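Long-range contacts in chitin deacetylase 1 (Bombyx mori, PDB 5ZNT), which removes the N-acetyl groups of N-acetyl-D-glucosamine residues in chitin, using zinc, to give chitosan and acetate: residues L345-V350 with P364-W369; M160-A165 with S205-E210. All coordinates share one frame; numbering follows the deposited sequence.

Contact 1 of 2, residues L345-V350 with P364-W369; sequences LTSKEV and PVNYPW
Two irregular segments meet here in a largely apolar loop-to-loop contact: Leu345-Val350, leaving strand 341-345 of a small antiparallel hairpin, packs on Pro364-Trp369, which follows the partner strand 355-359. One direct hydrogen bond joins them, from Tyr367 N to Thr346 O (2.9 Å, 165° at the hydrogen). At the strand end, Leu345 lays CB against CB of Tyr367 at 3.6 Å, while its CD1 reaches CG of Pro364, the two side chains crossing at about a right angle. Val350 works at the other end. Its CG2, anti to the carbonyl carbon, sits over one face of the Trp369 indole in a CH-pi contact, 3.6 Å from the centroid of the six-membered ring, and the same methyl meets the edge of the Tyr367 ring. Val350 also closes a type I beta turn that begins at Ser347, within which an ST turn forms: Ser347 OG, anti to the backbone N (chi1 165°), accepts from Glu349 N at 2.9 Å. A water then ties the segments together, bonded to Ser347 OG, donating to Glu349 OE2 and Tyr367 O, and weakly bonded to Asn366 ND2, whose other partner is Asp372. Glu349 stands its carboxylate nearly perpendicular to the indole, OE1 lying in the ring plane 3.4 Å from Trp369 CD1 and taking a hydrogen bond from Asn371 N. With the indole of Trp369 cut back to an alanine, the Val350 methyl is likely to lose the face it lies on, and a gap to open beside Val350 CG2 and the Glu349 side chain. The Tyr367 ring stacks on that of His80, whose NE2 also hydrogen-bonds Pro368 O.

Contact 2 of 2, residues M160-A165 with S205-E210; sequences MMEEQA and SHAVWE
Glu162 reaches from the last full turn of helix 154-163 to the chain entering strand 209-214, and its course defines the contact. CB leaves the helix toward the other segment, 4.3 Å from CG2 of Val208. CG is anti to the backbone N (chi1 -176°), and the chain stays extended beyond it, which carries the carboxylate out to Ala207. There CD lies 3.7 Å from Ala207 CB, and OE2 is in contact with that same methyl. OE1 is the working oxygen: Ala207 N donates to it at 3.0 Å in an almost straight bond (175°), approaching from well above the carboxylate plane. A water also donates to OE1, at 2.6 Å, and hydrogen-bonds ND1 of His206 in the plane of the imidazole, so two bonds grip one oxygen and the water links it to the ring. The other ring nitrogen, NE2, pairs with Asn155 on the same helix.

The peptide that is held belongs to an inverse gamma turn centred on Ala207; the helix itself ends in a Schellman motif at Ala165. In this carbohydrate esterase 4 (polysaccharide deacetylase) domain, helix 154-163 packs here on the chain leading into strand 209-214 of the mixed sheet. One residue back along the helix, Met161 supplies the apolar half. Its side chain bends at the thioether (chi3 62°) and brings CE to within 3.8 Å of Val208 CG1, Met161 running nearly square across Val208. Val208 also rests on Phe158, one turn earlier in the helix.

Contacts 1 and 2 show one principle at two places: in each, one direct hydrogen bond, a bridging water and apolar side chains join the two segments. They do not touch, with centres 30 Å apart and nearest atoms about 13 Å apart, and contact 2 closes in sequence before contact 1 opens. Neither touches the zinc site of Asp46, His101 and His105, though contact 1 comes nearer to a zinc ligand. There the Trp369 side chain is about 7 Å from that of His105 and about 13 Å from the zinc ion; in contact 2, the Met161 side chain is about 11 Å from that of His101. Helix 117-134 touches side chains of 364-369 and of 160-165.

Contact 1 of 2, residues L345-V350 with P364-W369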
ATOM      1  N   LEU A 345      16.470  22.186   7.272  1.00 22.74           N
ATOM      2  CA  LEU A 345      16.099  22.061   8.664  1.00 21.23           C
ATOM      3  C   LEU A 345      17.062  21.153   9.398  1.00 24.00           C
ATOM      4  O   LEU A 345      17.675  20.250   8.814  1.00 20.88           O
ATOM      5  CB  LEU A 345      14.657  21.536   8.787  1.00 20.57           C
ATOM      6  CG  LEU A 345      13.578  22.352   8.069  1.00 23.63           C
ATOM      7  CD1 LEU A 345      12.252  21.534   7.983  1.00 21.00           C
ATOM      8  CD2 LEU A 345      13.349  23.670   8.796  1.00 21.33           C
ATOM      9  N   THR A 346      17.186  21.412  10.695  1.00 19.73           N
ATOM     10  CA  THR A 346      17.926  20.568  11.606  1.00 19.16           C
ATOM     11  C   THR A 346      17.031  20.224  12.787  1.00 16.30           C
ATOM     12  O   THR A 346      16.012  20.873  13.040  1.00 20.12           O
ATOM     13  CB  THR A 346      19.217  21.257  12.096  1.00 26.49           C
ATOM     14  OG1 THR A 346      18.896  22.477  12.801  1.00 22.79           O
ATOM     15  CG2 THR A 346      20.163  21.568  10.895  1.00 24.34           C
ATOM     16  N   SER A 347      17.455  19.234  13.548  1.00 17.17           N
ATOM     17  CA  SER A 347      16.772  18.855  14.768  1.00 21.04           C
ATOM     18  C   SER A 347      17.755  18.088  15.615  1.00 22.14           C
ATOM     19  O   SER A 347      18.522  17.272  15.092  1.00 20.63           O
ATOM     20  CB  SER A 347      15.552  17.968  14.513  1.00 20.03           C
ATOM     21  OG  SER A 347      15.149  17.372  15.738  1.00 20.55           O
ATOM     22  N   LYS A 348      17.700  18.317  16.921  1.00 21.37           N
ATOM     23  CA  LYS A 348      18.552  17.540  17.801  1.00 24.40           C
ATOM     24  C   LYS A 348      18.177  16.069  17.779  1.00 24.30           C
ATOM     25  O   LYS A 348      18.960  15.240  18.241  1.00 23.96           O
ATOM     26  CB  LYS A 348      18.492  18.086  19.228  1.00 26.71           C
ATOM     27  CG  LYS A 348      17.106  17.987  19.862  1.00 33.99           C
ATOM     28  CD  LYS A 348      17.099  18.573  21.279  1.00 38.38           C
ATOM     29  CE  LYS A 348      15.679  18.657  21.822  1.00 43.97           C
ATOM     30  NZ  LYS A 348      15.672  19.208  23.219  1.00 49.04           N
ATOM     31  N   GLU A 349      17.012  15.714  17.227  1.00 20.51           N
ATOM     32  CA  GLU A 349      16.675  14.295  17.111  1.00 22.50           C
ATOM     33  C   GLU A 349      17.417  13.615  15.973  1.00 22.73           C
ATOM     34  O   GLU A 349      17.447  12.384  15.928  1.00 23.38           O
ATOM     35  CB  GLU A 349      15.170  14.106  16.893  1.00 20.95           C
ATOM     36  CG  GLU A 349      14.274  14.693  18.001  1.00 20.31           C
ATOM     37  CD  GLU A 349      12.810  14.348  17.775  1.00 22.94           C
ATOM     38  OE1 GLU A 349      12.477  13.149  17.825  1.00 18.77           O
ATOM     39  OE2 GLU A 349      11.996  15.263  17.516  1.00 21.76           O
ATOM     40  N   VAL A 350      17.941  14.384  15.023  1.00 20.97           N
ATOM     41  CA  VAL A 350      18.680  13.880  13.870  1.00 21.70           C
ATOM     42  C   VAL A 350      20.033  14.595  13.881  1.00 25.90           C
ATOM     43  O   VAL A 350      20.318  15.427  13.007  1.00 22.43           O
ATOM     44  CB  VAL A 350      17.904  14.117  12.564  1.00 25.24           C
ATOM     45  CG1 VAL A 350      18.608  13.457  11.394  1.00 28.56           C
ATOM     46  CG2 VAL A 350      16.478  13.566  12.677  1.00 29.11           C
ATOM     47  N   PRO A 364       8.750  25.241   8.984  1.00 22.41           N
ATOM     48  CA  PRO A 364       8.641  25.152  10.444  1.00 19.97           C
ATOM     49  C   PRO A 364       9.978  25.526  11.073  1.00 19.17           C
ATOM     50  O   PRO A 364      10.990  25.638  10.382  1.00 22.39           O
ATOM     51  CB  PRO A 364       8.304  23.671  10.664  1.00 18.22           C
ATOM     52  CG  PRO A 364       9.142  22.979   9.551  1.00 18.58           C
ATOM     53  CD  PRO A 364       9.047  23.935   8.356  1.00 17.68           C
ATOM     54  N   VAL A 365      10.001  25.686  12.405  1.00 16.48           N
ATOM     55  CA  VAL A 365      11.253  26.110  13.044  1.00 17.07           C
ATOM     56  C   VAL A 365      12.236  24.964  13.265  1.00 25.12           C
ATOM     57  O   VAL A 365      13.432  25.215  13.460  1.00 24.46           O
ATOM     58  CB  VAL A 365      11.021  26.833  14.391  1.00 26.43           C
ATOM     59  CG1 VAL A 365      10.086  28.056  14.201  1.00 24.85           C
ATOM     60  CG2 VAL A 365      10.493  25.920  15.448  1.00 21.54           C
ATOM     61  N   ASN A 366      11.763  23.720  13.224  1.00 20.61           N
ATOM     62  CA  ASN A 366      12.496  22.516  13.597  1.00 22.33           C
ATOM     63  C   ASN A 366      12.245  21.452  12.527  1.00 21.23           C
ATOM     64  O   ASN A 366      11.164  21.415  11.937  1.00 18.37           O
ATOM     65  CB  ASN A 366      11.962  22.070  14.996  1.00 23.20           C
ATOM     66  CG  ASN A 366      12.741  20.959  15.621  1.00 33.80           C
ATOM     67  OD1 ASN A 366      13.969  20.951  15.611  1.00 39.31           O
ATOM     68  ND2 ASN A 366      12.022  19.983  16.178  1.00 30.42           N
ATOM     69  N   TYR A 367      13.210  20.571  12.281  1.00 20.65           N
ATOM     70  CA  TYR A 367      12.955  19.431  11.389  1.00 18.61           C
ATOM     71  C   TYR A 367      12.012  18.417  12.055  1.00 15.52           C
ATOM     72  O   TYR A 367      12.345  17.890  13.124  1.00 19.21           O
ATOM     73  CB  TYR A 367      14.263  18.747  11.019  1.00 19.69           C
ATOM     74  CG  TYR A 367      14.061  17.585  10.097  1.00 20.58           C
ATOM     75  CD1 TYR A 367      13.489  17.767   8.841  1.00 19.19           C
ATOM     76  CD2 TYR A 367      14.453  16.319  10.469  1.00 24.25           C
ATOM     77  CE1 TYR A 367      13.301  16.703   7.982  1.00 22.50           C
ATOM     78  CE2 TYR A 367      14.288  15.246   9.609  1.00 22.87           C
ATOM     79  CZ  TYR A 367      13.706  15.446   8.388  1.00 22.15           C
ATOM     80  OH  TYR A 367      13.525  14.368   7.562  1.00 23.71           O
ATOM     81  N   PRO A 368      10.837  18.129  11.492  1.00 18.94           N
ATOM     82  CA  PRO A 368       9.917  17.170  12.136  1.00 16.80           C
ATOM     83  C   PRO A 368      10.578  15.819  12.357  1.00 17.28           C
ATOM     84  O   PRO A 368      11.325  15.334  11.502  1.00 16.91           O
ATOM     85  CB  PRO A 368       8.755  17.058  11.141  1.00 18.23           C
ATOM     86  CG  PRO A 368       8.807  18.396  10.375  1.00 17.68           C
ATOM     87  CD  PRO A 368      10.279  18.717  10.262  1.00 15.39           C
ATOM     88  N   TRP A 369      10.304  15.219  13.516  1.00 15.04           N
ATOM     89  CA  TRP A 369      10.765  13.866  13.817  1.00 16.09           C
ATOM     90  C   TRP A 369       9.859  13.274  14.891  1.00 16.09           C
ATOM     91  O   TRP A 369       8.797  13.826  15.212  1.00 16.12           O
ATOM     92  CB  TRP A 369      12.252  13.869  14.228  1.00 16.73           C
ATOM     93  CG  TRP A 369      13.001  12.522  13.985  1.00 17.80           C
ATOM     94  CD1 TRP A 369      13.422  11.618  14.939  1.00 19.05           C
ATOM     95  CD2 TRP A 369      13.398  11.975  12.717  1.00 16.86           C
ATOM     96  NE1 TRP A 369      14.060  10.545  14.332  1.00 17.44           N
ATOM     97  CE2 TRP A 369      14.076  10.748  12.978  1.00 17.26           C
ATOM     98  CE3 TRP A 369      13.254  12.402  11.388  1.00 17.03           C
ATOM     99  CZ2 TRP A 369      14.577   9.936  11.959  1.00 18.37           C
ATOM    100  CZ3 TRP A 369      13.775  11.601  10.363  1.00 17.03           C
ATOM    101  CH2 TRP A 369      14.434  10.376  10.662  1.00 16.57           C
TER
HETATM  102  O   HOH W   1      15.703  24.042  11.613  1.00 26.05           O
HETATM  103  O   HOH W   2      12.546  17.316  15.769  1.00 17.98           O

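Contact 2 of 2, residues M160-A165 with S205-E210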
ATOM      1  N   MET A 160      -2.296  -0.130  18.470  1.00 25.46           N
ATOM      2  CA  MET A 160      -2.064   1.257  18.071  1.00 25.41           C
ATOM      3  C   MET A 160      -3.011   1.660  16.948  1.00 20.79           C
ATOM      4  O   MET A 160      -3.658   2.712  17.010  1.00 24.67           O
ATOM      5  CB  MET A 160      -0.604   1.447  17.640  1.00 17.99           C
ATOM      6  CG  MET A 160      -0.268   2.879  17.160  1.00 20.51           C
ATOM      7  SD  MET A 160      -0.732   3.202  15.437  1.00 22.24           S
ATOM      8  CE  MET A 160       0.438   2.191  14.536  1.00 18.44           C
ATOM      9  N   MET A 161      -3.103   0.841  15.905  1.00 23.96           N
ATOM     10  CA  MET A 161      -3.859   1.276  14.730  1.00 22.70           C
ATOM     11  C   MET A 161      -5.327   1.458  15.061  1.00 23.26           C
ATOM     12  O   MET A 161      -5.982   2.370  14.536  1.00 23.21           O
ATOM     13  CB  MET A 161      -3.672   0.274  13.592  1.00 22.59           C
ATOM     14  CG  MET A 161      -2.243   0.291  13.055  1.00 20.05           C
ATOM     15  SD  MET A 161      -1.999  -0.829  11.681  1.00 23.09           S
ATOM     16  CE  MET A 161      -3.130  -0.135  10.480  1.00 19.25           C
ATOM     17  N   GLU A 162      -5.862   0.623  15.950  1.00 24.67           N
ATOM     18  CA  GLU A 162      -7.253   0.815  16.341  1.00 24.85           C
ATOM     19  C   GLU A 162      -7.412   2.087  17.169  1.00 22.74           C
ATOM     20  O   GLU A 162      -8.315   2.888  16.915  1.00 25.98           O
ATOM     21  CB  GLU A 162      -7.782  -0.405  17.101  1.00 26.58           C
ATOM     22  CG  GLU A 162      -9.263  -0.255  17.433  1.00 35.68           C
ATOM     23  CD  GLU A 162      -9.929  -1.529  17.961  1.00 36.15           C
ATOM     24  OE1 GLU A 162      -9.325  -2.630  17.907  1.00 28.77           O
ATOM     25  OE2 GLU A 162     -11.076  -1.406  18.437  1.00 35.75           O
ATOM     26  N   GLU A 163      -6.539   2.297  18.159  1.00 26.03           N
ATOM     27  CA  GLU A 163      -6.617   3.523  18.955  1.00 27.78           C
ATOM     28  C   GLU A 163      -6.454   4.770  18.091  1.00 29.12           C
ATOM     29  O   GLU A 163      -7.069   5.800  18.375  1.00 27.21           O
ATOM     30  CB  GLU A 163      -5.547   3.524  20.053  1.00 30.16           C
ATOM     31  CG  GLU A 163      -5.799   2.536  21.186  1.00 34.60           C
ATOM     32  CD  GLU A 163      -4.651   2.462  22.196  1.00 39.27           C
ATOM     33  OE1 GLU A 163      -3.633   3.182  22.027  1.00 41.11           O
ATOM     34  OE2 GLU A 163      -4.765   1.681  23.166  1.00 42.50           O
ATOM     35  N   GLN A 164      -5.641   4.698  17.034  1.00 26.78           N
ATOM     36  CA  GLN A 164      -5.349   5.854  16.188  1.00 24.06           C
ATOM     37  C   GLN A 164      -6.297   5.981  15.008  1.00 27.67           C
ATOM     38  O   GLN A 164      -6.136   6.899  14.195  1.00 26.92           O
ATOM     39  CB  GLN A 164      -3.898   5.773  15.690  1.00 23.24           C
ATOM     40  CG  GLN A 164      -2.868   5.981  16.807  1.00 22.36           C
ATOM     41  CD  GLN A 164      -3.057   7.331  17.485  1.00 28.74           C
ATOM     42  OE1 GLN A 164      -3.322   8.328  16.826  1.00 28.79           O
ATOM     43  NE2 GLN A 164      -2.929   7.357  18.805  1.00 34.45           N
ATOM     44  N   ALA A 165      -7.260   5.065  14.874  1.00 23.11           N
ATOM     45  CA  ALA A 165      -8.280   5.148  13.833  1.00 26.81           C
ATOM     46  C   ALA A 165      -7.667   5.047  12.438  1.00 26.84           C
ATOM     47  O   ALA A 165      -8.120   5.692  11.494  1.00 27.18           O
ATOM     48  CB  ALA A 165      -9.119   6.420  13.970  1.00 30.81           C
ATOM     49  N   SER A 205      -8.385  -9.804  18.785  1.00 28.84           N
ATOM     50  CA  SER A 205      -9.294  -9.125  17.874  1.00 33.75           C
ATOM     51  C   SER A 205      -8.926  -7.651  17.779  1.00 38.36           C
ATOM     52  O   SER A 205      -8.733  -6.982  18.801  1.00 31.92           O
ATOM     53  CB  SER A 205     -10.745  -9.262  18.343  1.00 32.53           C
ATOM     54  OG  SER A 205     -11.141 -10.617  18.314  1.00 45.11           O
ATOM     55  N   HIS A 206      -8.849  -7.148  16.550  1.00 30.62           N
ATOM     56  CA  HIS A 206      -8.532  -5.751  16.293  1.00 27.51           C
ATOM     57  C   HIS A 206      -9.430  -5.270  15.167  1.00 28.89           C
ATOM     58  O   HIS A 206      -9.580  -5.964  14.154  1.00 29.42           O
ATOM     59  CB  HIS A 206      -7.059  -5.570  15.907  1.00 27.03           C
ATOM     60  CG  HIS A 206      -6.083  -6.063  16.931  1.00 26.99           C
ATOM     61  ND1 HIS A 206      -5.754  -5.341  18.060  1.00 26.89           N
ATOM     62  CD2 HIS A 206      -5.325  -7.184  16.969  1.00 27.04           C
ATOM     63  CE1 HIS A 206      -4.847  -6.003  18.757  1.00 24.08           C
ATOM     64  NE2 HIS A 206      -4.566  -7.123  18.114  1.00 32.10           N
ATOM     65  N   ALA A 207     -10.024  -4.089  15.347  1.00 31.25           N
ATOM     66  CA  ALA A 207     -10.927  -3.499  14.357  1.00 28.85           C
ATOM     67  C   ALA A 207     -10.131  -2.786  13.262  1.00 29.44           C
ATOM     68  O   ALA A 207     -10.204  -1.568  13.089  1.00 29.05           O
ATOM     69  CB  ALA A 207     -11.899  -2.542  15.035  1.00 27.81           C
ATOM     70  N   VAL A 208      -9.366  -3.582  12.512  1.00 21.90           N
ATOM     71  CA  VAL A 208      -8.438  -3.090  11.497  1.00 24.90           C
ATOM     72  C   VAL A 208      -8.533  -4.009  10.295  1.00 26.64           C
ATOM     73  O   VAL A 208      -8.574  -5.235  10.444  1.00 26.25           O
ATOM     74  CB  VAL A 208      -6.976  -3.066  12.009  1.00 28.22           C
ATOM     75  CG1 VAL A 208      -6.041  -2.500  10.933  1.00 25.70           C
ATOM     76  CG2 VAL A 208      -6.856  -2.260  13.330  1.00 25.48           C
ATOM     77  N   TRP A 209      -8.514  -3.431   9.101  1.00 19.41           N
ATOM     78  CA  TRP A 209      -8.438  -4.230   7.886  1.00 19.86           C
ATOM     79  C   TRP A 209      -6.997  -4.632   7.621  1.00 22.95           C
ATOM     80  O   TRP A 209      -6.060  -3.883   7.912  1.00 22.79           O
ATOM     81  CB  TRP A 209      -8.972  -3.447   6.688  1.00 19.99           C
ATOM     82  CG  TRP A 209     -10.444  -3.276   6.663  1.00 28.08           C
ATOM     83  CD1 TRP A 209     -11.177  -2.279   7.261  1.00 28.69           C
ATOM     84  CD2 TRP A 209     -11.385  -4.120   5.990  1.00 24.42           C
ATOM     85  NE1 TRP A 209     -12.517  -2.455   6.992  1.00 30.09           N
ATOM     86  CE2 TRP A 209     -12.672  -3.580   6.224  1.00 25.54           C
ATOM     87  CE3 TRP A 209     -11.264  -5.280   5.215  1.00 28.77           C
ATOM     88  CZ2 TRP A 209     -13.837  -4.158   5.707  1.00 30.48           C
ATOM     89  CZ3 TRP A 209     -12.424  -5.857   4.697  1.00 34.87           C
ATOM     90  CH2 TRP A 209     -13.696  -5.289   4.949  1.00 32.13           C
ATOM     91  N   GLU A 210      -6.815  -5.825   7.051  1.00 21.75           N
ATOM     92  CA  GLU A 210      -5.507  -6.260   6.579  1.00 19.69           C
ATOM     93  C   GLU A 210      -5.547  -6.373   5.062  1.00 24.88           C
ATOM     94  O   GLU A 210      -6.167  -7.296   4.519  1.00 21.86           O
ATOM     95  CB  GLU A 210      -5.075  -7.593   7.190  1.00 22.33           C
ATOM     96  CG  GLU A 210      -3.727  -8.090   6.631  1.00 21.61           C
ATOM     97  CD  GLU A 210      -2.600  -7.099   6.933  1.00 23.07           C
ATOM     98  OE1 GLU A 210      -2.615  -6.524   8.036  1.00 23.56           O
ATOM     99  OE2 GLU A 210      -1.700  -6.903   6.093  1.00 17.43           O
TER
HETATM  100  O   HOH W   3      -7.182  -3.306  19.169  1.00 31.88           O